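PDB 1F1E: histone fold protein from Methanopyrus kandleri, which is an archaeal histone with two histone folds in one chain and probably packages DNA, as its relatives do. Local coordinates for residues A[121-126]-A[133-138]. Sequence-based numbering, arbitrary orientation.
Sequences EKAAEY and KTVQGE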
loop_
_atom_site.group_PDB
_atom_site.type_symbol
_atom_site.label_atom_id
_atom_site.label_comp_id
_atom_site.label_asym_id
_atom_site.label_seq_id
_atom_site.Cartn_x
_atom_site.Cartn_y
_atom_site.Cartn_z
ATOM N N GLU A 121 8.748 5.592 -14.063
ATOM C CA GLU A 121 9.173 4.361 -14.715
ATOM C C GLU A 121 7.997 3.492 -15.115
ATOM O O GLU A 121 7.949 2.885 -16.193
ATOM C CB GLU A 121 10.058 3.546 -13.788
ATOM C CG GLU A 121 11.356 4.200 -13.438
ATOM C CD GLU A 121 12.165 3.476 -12.381
ATOM O OE1 GLU A 121 13.165 4.060 -11.940
ATOM O OE2 GLU A 121 11.905 2.280 -12.047
ATOM N N LYS A 122 7.020 3.351 -14.231
ATOM C CA LYS A 122 5.881 2.541 -14.511
ATOM C C LYS A 122 5.048 3.135 -15.651
ATOM O O LYS A 122 4.568 2.417 -16.539
ATOM C CB LYS A 122 5.034 2.365 -13.229
ATOM C CG LYS A 122 3.928 1.290 -13.416
ATOM C CD LYS A 122 4.526 -0.087 -13.574
ATOM C CE LYS A 122 3.555 -1.236 -13.679
ATOM N NZ LYS A 122 4.452 -2.423 -13.913
ATOM N N ALA A 123 4.862 4.466 -15.604
ATOM C CA ALA A 123 4.131 5.119 -16.695
ATOM C C ALA A 123 4.849 4.904 -18.037
ATOM O O ALA A 123 4.187 4.722 -19.054
ATOM C CB ALA A 123 3.970 6.603 -16.350
ATOM N N ALA A 124 6.176 4.954 -18.029
ATOM C CA ALA A 124 7.001 4.759 -19.216
ATOM C C ALA A 124 6.745 3.359 -19.756
ATOM O O ALA A 124 6.588 3.126 -20.977
ATOM C CB ALA A 124 8.456 5.047 -18.961
ATOM N N GLU A 125 6.629 2.417 -18.838
ATOM C CA GLU A 125 6.370 1.047 -19.233
ATOM C C GLU A 125 5.027 0.928 -19.935
ATOM O O GLU A 125 4.877 0.222 -20.943
ATOM C CB GLU A 125 6.477 0.150 -17.983
ATOM C CG GLU A 125 5.958 -1.256 -18.232
ATOM C CD GLU A 125 6.041 -2.137 -17.002
ATOM O OE1 GLU A 125 6.321 -1.732 -15.861
ATOM O OE2 GLU A 125 5.789 -3.340 -17.246
ATOM N N TYR A 126 4.018 1.642 -19.453
ATOM C CA TYR A 126 2.719 1.612 -20.147
ATOM C C TYR A 126 2.778 2.295 -21.502
ATOM O O TYR A 126 2.144 1.835 -22.464
ATOM C CB TYR A 126 1.657 2.207 -19.264
ATOM C CG TYR A 126 1.187 1.319 -18.113
ATOM C CD1 TYR A 126 0.706 0.009 -18.389
ATOM C CD2 TYR A 126 1.236 1.716 -16.811
ATOM C CE1 TYR A 126 0.295 -0.768 -17.304
ATOM C CE2 TYR A 126 0.809 0.929 -15.749
ATOM C CZ TYR A 126 0.339 -0.328 -16.006
ATOM O OH TYR A 126 -0.087 -1.116 -14.982
ATOM N N LYS A 133 6.281 6.926 -27.729
ATOM C CA LYS A 133 7.360 7.773 -27.241
ATOM C C LYS A 133 6.891 8.783 -26.209
ATOM O O LYS A 133 7.752 9.322 -25.489
ATOM C CB LYS A 133 7.978 8.505 -28.446
ATOM N N THR A 134 5.574 9.077 -26.142
ATOM C CA THR A 134 5.238 10.058 -25.112
ATOM C C THR A 134 4.362 9.411 -24.040
ATOM O O THR A 134 3.479 8.612 -24.356
ATOM C CB THR A 134 4.612 11.411 -25.563
ATOM O OG1 THR A 134 3.198 11.463 -25.375
ATOM C CG2 THR A 134 4.995 11.609 -26.989
ATOM N N VAL A 135 4.736 9.799 -22.812
ATOM C CA VAL A 135 3.998 9.354 -21.658
ATOM C C VAL A 135 2.817 10.313 -21.562
ATOM O O VAL A 135 2.978 11.560 -21.538
ATOM C CB VAL A 135 4.890 9.389 -20.419
ATOM C CG1 VAL A 135 4.056 9.173 -19.161
ATOM C CG2 VAL A 135 5.989 8.357 -20.623
ATOM N N GLN A 136 1.648 9.697 -21.545
ATOM C CA GLN A 136 0.342 10.341 -21.595
ATOM C C GLN A 136 -0.406 10.167 -20.303
ATOM O O GLN A 136 -0.001 9.321 -19.462
ATOM C CB GLN A 136 -0.366 9.706 -22.797
ATOM C CG GLN A 136 0.393 10.211 -24.058
ATOM C CD GLN A 136 -0.269 9.827 -25.347
ATOM O OE1 GLN A 136 -0.014 10.438 -26.391
ATOM N NE2 GLN A 136 -1.112 8.806 -25.301
ATOM N N GLY A 137 -1.437 10.943 -20.091
ATOM C CA GLY A 137 -2.162 10.913 -18.842
ATOM C C GLY A 137 -2.644 9.482 -18.562
ATOM O O GLY A 137 -2.553 9.097 -17.366
ATOM N N GLU A 138 -3.072 8.727 -19.589
ATOM C CA GLU A 138 -3.569 7.353 -19.320
ATOM C C GLU A 138 -2.457 6.520 -18.751
ATOM O O GLU A 138 -2.681 5.648 -17.917
ATOM C CB GLU A 138 -4.103 6.606 -20.557
#
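Lys122 NZ bonds to Glu125 OE1 at 2.8 Å, a salt bridge between residues three apart, about one turn, on the helix whose buried residues Ala123 and Ala124 receive Val135. The ammonium meets OE1 from above the carboxylate, 47° out of its plane. Glu125 leaves the helix on the side away from 133-138, and this ion pair stays clear of the apolar contact.

No hydrogen bond crosses between the two segments; Val135 does the joining, with its two methyls divided between neighbouring helix residues. With CG1 set anti to the backbone N (chi1 169°), that branch reaches Ala123 CB at 3.8 Å. CG2, beside the backbone N, comes up to the main chain instead, 4.0 Å from Ala124 CA, and lies only loosely against Ala124 CB at 4.5 Å. The small alanines probably let the strand come close, with Val135 CA 6.0 Å from Ala124 CA.

Val135 is held by its backbone too: it bonds to the main chain of Arg22 and Ser24, and its carbonyl O also accepts a hydrogen bond from Ser24 OG. Gln136 follows as N-cap, and Gly137 N bonds to Asp26 OD1.

This is the histone-fold turn from long median helix to final helix: strand 134-135 runs parallel to strand 22-23 of the first histone-fold half, Val135 packs back on helix 102-129, and Tyr126 lies against Asp139, Lys142 and Tyr146 of helix 137-147.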